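Local coordinates for D-isomer specific 2-hydroxyacid dehydrogenase NAD-binding (Xanthobacter autotrophicus, PDB 4XA8), which probably works as an NAD(P)-dependent oxidoreductase of the D-2-hydroxyacid dehydrogenase family and binds NADPH, at residues Phe125-Ala128 with Gln129-Arg133; Val239-Ala242 with Ala243-Ala247; Val298-Ile301 with Arg302-Glu305. All blocks are in the same frame, centred on the assembly; numbering follows the deposited sequence. Where two conformers were deposited one is given.

In the fold
Each contact is local, between residues a few positions apart: at the end of one helix, at the start of another and inside a third. All are partly buried, with an inner and an exposed side. Interaction 1 closes helix 122-130 with a Schellman turn, burying Phe-125, Ala-128 and Gln-129 beside the second subunit. Interaction 2 starts helix 241-250 with an aspartate cap and buries Val-239 and Leu-244 against the seven-stranded parallel sheet. Interaction 3, in helix 290-306, packs isoleucines on the five-stranded sheet while a charged network occupies another side. Interactions 1 and 2 both belong to the NAD-binding domain; interaction 3 is about 54 and 43 Å from interactions 1 and 2, centre to centre.

Interaction 1. Residues Phe125-Ala128 with Gln129-Arg133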
loop_
_atom_site.group_PDB
_atom_site.type_symbol
_atom_site.label_atom_id
_atom_site.label_comp_id
_atom_site.label_asym_id
_atom_site.label_seq_id
_atom_site.Cartn_x
_atom_site.Cartn_y
_atom_site.Cartn_z
ATOM N N PHE A 125 -11.052 6.872 -4.449
ATOM C CA PHE A 125 -10.422 8.147 -4.105
ATOM C C PHE A 125 -9.547 8.730 -5.185
ATOM O O PHE A 125 -9.539 9.946 -5.358
ATOM C CB PHE A 125 -9.693 8.056 -2.757
ATOM C CG PHE A 125 -10.617 7.766 -1.638
ATOM C CD1 PHE A 125 -11.559 8.717 -1.220
ATOM C CD2 PHE A 125 -10.600 6.558 -1.007
ATOM C CE1 PHE A 125 -12.439 8.426 -0.171
ATOM C CE2 PHE A 125 -11.493 6.240 0.002
ATOM C CZ PHE A 125 -12.407 7.186 0.435
ATOM N N GLU A 126 -8.805 7.898 -5.919
ATOM C CA GLU A 126 -7.940 8.362 -7.003
ATOM C C GLU A 126 -8.829 8.998 -8.071
ATOM O O GLU A 126 -8.474 10.058 -8.612
ATOM C CB GLU A 126 -7.097 7.200 -7.661
ATOM C CG GLU A 126 -5.939 6.656 -6.858
ATOM C CD GLU A 126 -5.405 5.279 -7.361
ATOM O OE1 GLU A 126 -5.597 4.896 -8.532
ATOM O OE2 GLU A 126 -4.810 4.538 -6.557
ATOM N N ARG A 127 -9.973 8.357 -8.374
ATOM C CA ARG A 127 -10.953 8.844 -9.342
ATOM C C ARG A 127 -11.518 10.197 -8.895
ATOM O O ARG A 127 -11.652 11.136 -9.669
ATOM C CB ARG A 127 -12.074 7.785 -9.443
ATOM C CG ARG A 127 -13.274 8.020 -10.330
ATOM C CD ARG A 127 -14.031 6.674 -10.471
ATOM N NE ARG A 127 -13.095 5.537 -10.534
ATOM C CZ ARG A 127 -13.205 4.391 -9.857
ATOM N NH1 ARG A 127 -14.240 4.153 -9.053
ATOM N NH2 ARG A 127 -12.289 3.443 -10.022
ATOM N N ALA A 128 -11.902 10.243 -7.618
ATOM C CA ALA A 128 -12.478 11.455 -7.015
ATOM C C ALA A 128 -11.529 12.690 -7.124
ATOM O O ALA A 128 -11.957 13.823 -7.475
ATOM C CB ALA A 128 -12.842 11.185 -5.569
ATOM N N GLN A 129 -10.242 12.461 -6.891
ATOM C CA GLN A 129 -9.247 13.528 -7.006
ATOM C C GLN A 129 -9.195 14.078 -8.423
ATOM O O GLN A 129 -9.112 15.292 -8.616
ATOM C CB GLN A 129 -7.868 13.029 -6.560
ATOM C CG GLN A 129 -6.849 14.124 -6.673
ATOM C CD GLN A 129 -5.431 13.697 -6.370
ATOM O OE1 GLN A 129 -5.144 12.581 -5.965
ATOM N NE2 GLN A 129 -4.529 14.569 -6.692
ATOM N N ARG A 130 -9.277 13.189 -9.427
ATOM C CA ARG A 130 -9.269 13.640 -10.815
ATOM C C ARG A 130 -10.562 14.428 -11.099
ATOM O O ARG A 130 -10.584 15.276 -11.988
ATOM C CB ARG A 130 -9.087 12.455 -11.779
ATOM C CG ARG A 130 -7.722 11.774 -11.619
ATOM C CD ARG A 130 -7.420 10.611 -12.597
ATOM N NE ARG A 130 -8.621 9.859 -12.977
ATOM C CZ ARG A 130 -8.912 8.594 -12.636
ATOM N NH1 ARG A 130 -8.074 7.860 -11.892
ATOM N NH2 ARG A 130 -10.072 8.072 -13.043
ATOM N N GLU A 131 -11.632 14.143 -10.342
ATOM C CA GLU A 131 -12.895 14.912 -10.487
ATOM C C GLU A 131 -12.885 16.199 -9.653
ATOM O O GLU A 131 -13.823 16.970 -9.729
ATOM C CB GLU A 131 -14.111 14.058 -10.058
ATOM C CG GLU A 131 -14.386 12.828 -10.906
ATOM C CD GLU A 131 -15.411 11.823 -10.288
ATOM O OE1 GLU A 131 -15.397 11.438 -9.053
ATOM O OE2 GLU A 131 -16.232 11.345 -11.099
ATOM N N GLY A 132 -11.855 16.407 -8.821
ATOM C CA GLY A 132 -11.771 17.537 -7.924
ATOM C C GLY A 132 -12.712 17.499 -6.731
ATOM O O GLY A 132 -13.066 18.556 -6.189
ATOM N N ARG A 133 -13.098 16.301 -6.312
ATOM C CA ARG A 133 -14.104 16.176 -5.255
ATOM C C ARG A 133 -13.648 15.342 -4.073
ATOM O O ARG A 133 -12.925 14.376 -4.203
ATOM C CB ARG A 133 -15.431 15.683 -5.815
ATOM C CG ARG A 133 -15.506 14.215 -6.028
ATOM C CD ARG A 133 -16.779 13.749 -6.770
ATOM N NE ARG A 133 -16.598 12.328 -6.818
ATOM C CZ ARG A 133 -16.852 11.496 -5.821
ATOM N NH1 ARG A 133 -17.467 11.883 -4.663
ATOM N NH2 ARG A 133 -16.527 10.251 -6.015
#
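The guanidinium of Arg-133 lays one face over Ala-128, whose CB is 3.8 Å from NH2, while the carboxylate carbon of Glu-131 sits in plane at its edge. There Arg-133 NE donates to Glu-131 OE1 at 2.7 Å in a nearly straight salt-bridge bond (169°); the nitrogen meets that oxygen from above the carboxylate plane. The Arg-130 guanidinium carries Arg-127 CA over one face, offset toward the rim, with CZ 3.9 Å from that CA. Its NH2 forms a salt bridge with Asp-276, which gives the group an acidic partner. With CG placed between its own N and C (chi1 81°) and the chain straight as far as NE, Arg-133 reaches back to Ala-128. The backbone beneath is a Schellman motif ending helix 122-130: Gly-132 takes positive phi, and Arg-133 N donates to Ala-128 O at 3.0 Å, almost linear at the hydrogen though the nitrogen stands above the carbonyl plane. Glu-131 N adds a weak bond to the same oxygen and a better one to Arg-127 O, 3.1 Å away. One turn earlier Gln-129 N donates to Phe-125 O at 3.0 Å. The Gln-129 side chain extends toward the second subunit, where its amide bonds to the backbone of Val-278, Val-280 and Trp-273 of that chain.

Interaction 2. Residues Val239-Ala242 with Ala243-Ala247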
loop_
_atom_site.group_PDB
_atom_site.type_symbol
_atom_site.label_atom_id
_atom_site.label_comp_id
_atom_site.label_asym_id
_atom_site.label_seq_id
_atom_site.Cartn_x
_atom_site.Cartn_y
_atom_site.Cartn_z
ATOM N N VAL A 239 -4.535 -17.669 -14.285
ATOM C CA VAL A 239 -5.775 -16.988 -14.499
ATOM C C VAL A 239 -6.090 -17.001 -15.979
ATOM O O VAL A 239 -5.205 -16.764 -16.805
ATOM C CB VAL A 239 -5.694 -15.554 -13.946
ATOM C CG1 VAL A 239 -6.966 -14.795 -14.240
ATOM C CG2 VAL A 239 -5.478 -15.600 -12.441
ATOM N N ASP A 240 -7.339 -17.319 -16.316
ATOM C CA ASP A 240 -7.817 -17.173 -17.693
ATOM C C ASP A 240 -8.067 -15.697 -17.976
ATOM O O ASP A 240 -9.000 -15.123 -17.445
ATOM C CB ASP A 240 -9.118 -17.969 -17.882
ATOM C CG ASP A 240 -9.544 -18.063 -19.320
ATOM O OD1 ASP A 240 -10.079 -17.083 -19.865
ATOM O OD2 ASP A 240 -9.366 -19.134 -19.911
ATOM N N GLU A 241 -7.225 -15.074 -18.785
ATOM C CA GLU A 241 -7.264 -13.625 -18.939
ATOM C C GLU A 241 -8.567 -13.190 -19.613
ATOM O O GLU A 241 -9.164 -12.199 -19.208
ATOM C CB GLU A 241 -6.048 -13.129 -19.727
ATOM C CG GLU A 241 -5.818 -11.617 -19.692
ATOM C CD GLU A 241 -4.354 -11.214 -19.944
ATOM O OE1 GLU A 241 -4.066 -10.563 -20.986
ATOM O OE2 GLU A 241 -3.499 -11.525 -19.077
ATOM N N ALA A 242 -9.034 -13.968 -20.591
ATOM C CA ALA A 242 -10.265 -13.663 -21.289
ATOM C C ALA A 242 -11.412 -13.624 -20.289
ATOM O O ALA A 242 -12.198 -12.672 -20.263
ATOM C CB ALA A 242 -10.530 -14.677 -22.389
ATOM N N ALA A 243 -11.480 -14.624 -19.431
ATOM C CA ALA A 243 -12.563 -14.707 -18.442
ATOM C C ALA A 243 -12.491 -13.574 -17.409
ATOM O O ALA A 243 -13.511 -13.064 -16.967
ATOM C CB ALA A 243 -12.544 -16.063 -17.735
ATOM N N LEU A 244 -11.278 -13.220 -17.011
ATOM C CA LEU A 244 -11.055 -12.077 -16.115
ATOM C C LEU A 244 -11.582 -10.764 -16.721
ATOM O O LEU A 244 -12.294 -9.995 -16.082
ATOM C CB LEU A 244 -9.555 -11.961 -15.751
ATOM C CG LEU A 244 -9.203 -10.746 -14.866
ATOM C CD1 LEU A 244 -9.860 -10.809 -13.507
ATOM C CD2 LEU A 244 -7.688 -10.602 -14.680
ATOM N N ILE A 245 -11.253 -10.508 -17.963
ATOM C CA ILE A 245 -11.734 -9.304 -18.614
ATOM C C ILE A 245 -13.235 -9.290 -18.673
ATOM O O ILE A 245 -13.842 -8.253 -18.429
ATOM C CB ILE A 245 -11.115 -9.149 -20.015
ATOM C CG1 ILE A 245 -9.642 -8.736 -19.854
ATOM C CG2 ILE A 245 -11.851 -8.105 -20.845
ATOM C CD1 ILE A 245 -8.797 -9.085 -21.055
ATOM N N ALA A 246 -13.832 -10.453 -18.940
ATOM C CA ALA A 246 -15.281 -10.566 -18.999
ATOM C C ALA A 246 -15.928 -10.255 -17.648
ATOM O O ALA A 246 -16.884 -9.475 -17.571
ATOM C CB ALA A 246 -15.705 -11.946 -19.509
ATOM N N ALA A 247 -15.365 -10.788 -16.582
ATOM C CA ALA A 247 -15.875 -10.502 -15.223
ATOM C C ALA A 247 -15.736 -9.025 -14.813
ATOM O O ALA A 247 -16.587 -8.480 -14.114
ATOM C CB ALA A 247 -15.197 -11.413 -14.216
#
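Val-239 meets Leu-244 through CG1, which lies 4.1 Å from Leu-244 CB, just ahead of helix 241-250 in the beta-alpha-beta unit that links strands 228-232 and 253-258 of the Rossmann-type domain. Both side chains also pack on Phe-230 of the first strand, and Leu-244 reaches Ile-253 and Leu-258 of the second, so the start of the helix is seated on the sheet. The side chain of Val-239 is about 7 Å from that of Ala-234, a residue seen to bind NADPH in a structure of this protein, though none is bound to this chain. Next comes Asp-240, the N-cap. Its CG stands anti to the backbone N (chi1 -170°), which carries OD1 over the first turn to accept from Ala-243 N at 2.9 Å through the anti lone pair, the one facing away from OD2. Asp-240 OD1 also lies 3.4 Å from Ala-243 CB, a methyl that packs on Ala-218 and Leu-221 of helix 218-223. The main-chain O of Asp-240 accepts from Leu-244 N at 3.0 Å, starting the regular helical bonds. Glu-241 turns its carboxylate outward from the turn to Glu-262 N, leaving its aliphatic part to cross Ile-245; Glu-241 O accepts from Ile-245 N at 3.0 Å. Ala-242 continues the pattern by accepting from Ala-246 N, and beside that bond Ala-246 CB approaches Ala-242 O to 3.7 Å.

Interaction 3. Residues Val298-Ile301 with Arg302-Glu305; sequences VENI and RRIE
Glu-299 OE2 accepts from two arginines at once. Arg-303 NE donates to Glu-299 OE2 at 2.7 Å, from the anti side and slightly out of the carboxylate plane, and Arg-302 NH1 adds a weak, bent bond to the same OE2 at 3.0 Å. Glu-299 reaches them by bending at chi2 (63°), which turns its carboxylate forward, toward the next turn and the two arginines. The two guanidinium groups meet it differently: Arg-302 lies alongside Glu-299 and points the same way, their planes 35° apart, whereas Arg-303 crosses it with the planes at 75°. Both present an edge to the acid, and Glu-299 OE1 rests 3.2 Å from Arg-302 CD. With an alanine in place of Glu-299, Arg-303 NE would probably lose its acidic mate and Arg-302 NH1 one of its two acidic partners. Arg-302 NH1 also forms a salt bridge with Glu-308, and Arg-303 NH2 is bonded to Pro-309 O, so the network ties helix 290-306 to the chain that follows it. The more closely packed side faces the five-stranded parallel sheet, where Ile-301 and Ile-304 both rest on Tyr-54 of strand 52-57. Here the helix is regular, with Ile-304 N donating to Asn-300 O at 2.9 Å and Glu-305 N to Ile-301 O at 3.0 Å. Ile-304 CG2 sits close over Ile-301 O, 3.1 Å away, and Glu-305 CG touches the same carbonyl before its carboxylate goes on to a salt bridge with Arg-53. Asn-300, buried like Ile-301, accepts through OD1 from Leu-311 N. By contrast Arg-302 is exposed, and its chain, bent at chi2 and chi3, passes alongside Glu-299, with CG 3.1 Å from Glu-299 O.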
loop_
_atom_site.group_PDB
_atom_site.type_symbol
_atom_site.label_atom_id
_atom_site.label_comp_id
_atom_site.label_asym_id
_atom_site.label_seq_id
_atom_site.Cartn_x
_atom_site.Cartn_y
_atom_site.Cartn_z
ATOM N N VAL A 298 28.022 -15.074 -10.883
ATOM C CA VAL A 298 29.482 -15.126 -11.014
ATOM C C VAL A 298 30.094 -16.369 -10.341
ATOM O O VAL A 298 30.987 -17.018 -10.912
ATOM C CB VAL A 298 30.128 -13.788 -10.554
ATOM C CG1 VAL A 298 31.637 -13.945 -10.310
ATOM C CG2 VAL A 298 29.838 -12.720 -11.606
ATOM N N GLU A 299 29.599 -16.728 -9.162
ATOM C CA GLU A 299 30.052 -17.957 -8.470
ATOM C C GLU A 299 29.674 -19.261 -9.213
ATOM O O GLU A 299 30.401 -20.239 -9.156
ATOM C CB GLU A 299 29.527 -17.975 -7.036
ATOM C CG GLU A 299 29.736 -19.247 -6.245
ATOM C CD GLU A 299 31.200 -19.612 -6.002
ATOM O OE1 GLU A 299 32.107 -18.762 -6.203
ATOM O OE2 GLU A 299 31.423 -20.771 -5.602
ATOM N N ASN A 300 28.536 -19.282 -9.879
ATOM C CA ASN A 300 28.144 -20.457 -10.646
ATOM C C ASN A 300 28.930 -20.570 -11.944
ATOM O O ASN A 300 29.216 -21.674 -12.427
ATOM C CB ASN A 300 26.626 -20.482 -10.889
ATOM C CG ASN A 300 25.862 -21.184 -9.775
ATOM O OD1 ASN A 300 26.442 -21.934 -8.957
ATOM N ND2 ASN A 300 24.542 -20.967 -9.745
ATOM N N ILE A 301 29.313 -19.430 -12.499
ATOM C CA ILE A 301 30.195 -19.417 -13.648
ATOM C C ILE A 301 31.504 -20.094 -13.259
ATOM O O ILE A 301 32.001 -21.035 -13.947
ATOM C CB ILE A 301 30.408 -17.977 -14.152
ATOM C CG1 ILE A 301 29.112 -17.536 -14.857
ATOM C CG2 ILE A 301 31.659 -17.901 -15.054
ATOM C CD1 ILE A 301 29.098 -16.115 -15.373
ATOM N N ARG A 302 32.082 -19.661 -12.147
ATOM C CA ARG A 302 33.331 -20.292 -11.726
ATOM C C ARG A 302 33.149 -21.778 -11.375
ATOM O O ARG A 302 33.994 -22.593 -11.741
ATOM C CB ARG A 302 34.044 -19.495 -10.629
ATOM C CG ARG A 302 33.405 -19.511 -9.257
ATOM C CD ARG A 302 34.498 -19.497 -8.192
ATOM N NE ARG A 302 35.283 -20.722 -8.232
ATOM C CZ ARG A 302 34.975 -21.858 -7.608
ATOM N NH1 ARG A 302 33.867 -21.970 -6.875
ATOM N NH2 ARG A 302 35.781 -22.900 -7.739
ATOM N N ARG A 303 32.049 -22.153 -10.724
ATOM C CA ARG A 303 31.830 -23.577 -10.428
ATOM C C ARG A 303 31.734 -24.432 -11.691
ATOM O O ARG A 303 32.354 -25.491 -11.772
ATOM C CB ARG A 303 30.604 -23.795 -9.557
ATOM C CG ARG A 303 30.824 -23.368 -8.117
ATOM C CD ARG A 303 29.527 -23.092 -7.385
ATOM N NE ARG A 303 29.731 -22.893 -5.942
ATOM C CZ ARG A 303 29.499 -23.808 -5.007
ATOM N NH1 ARG A 303 29.715 -23.513 -3.739
ATOM N NH2 ARG A 303 29.064 -25.031 -5.321
ATOM N N ILE A 304 30.961 -23.969 -12.673
ATOM C CA ILE A 304 30.793 -24.706 -13.919
ATOM C C ILE A 304 32.166 -24.825 -14.607
ATOM O O ILE A 304 32.512 -25.883 -15.130
ATOM C CB ILE A 304 29.676 -24.084 -14.828
ATOM C CG1 ILE A 304 29.135 -25.111 -15.816
ATOM C CG2 ILE A 304 30.170 -22.895 -15.618
ATOM C CD1 ILE A 304 28.144 -26.079 -15.210
ATOM N N GLU A 305 32.966 -23.762 -14.543
ATOM C CA GLU A 305 34.305 -23.751 -15.127
ATOM C C GLU A 305 35.363 -24.562 -14.352
ATOM O O GLU A 305 36.428 -24.876 -14.895
ATOM C CB GLU A 305 34.778 -22.307 -15.326
ATOM C CG GLU A 305 33.922 -21.497 -16.294
ATOM C CD GLU A 305 34.022 -21.932 -17.756
ATOM O OE1 GLU A 305 33.907 -21.052 -18.636
ATOM O OE2 GLU A 305 34.202 -23.134 -18.052
#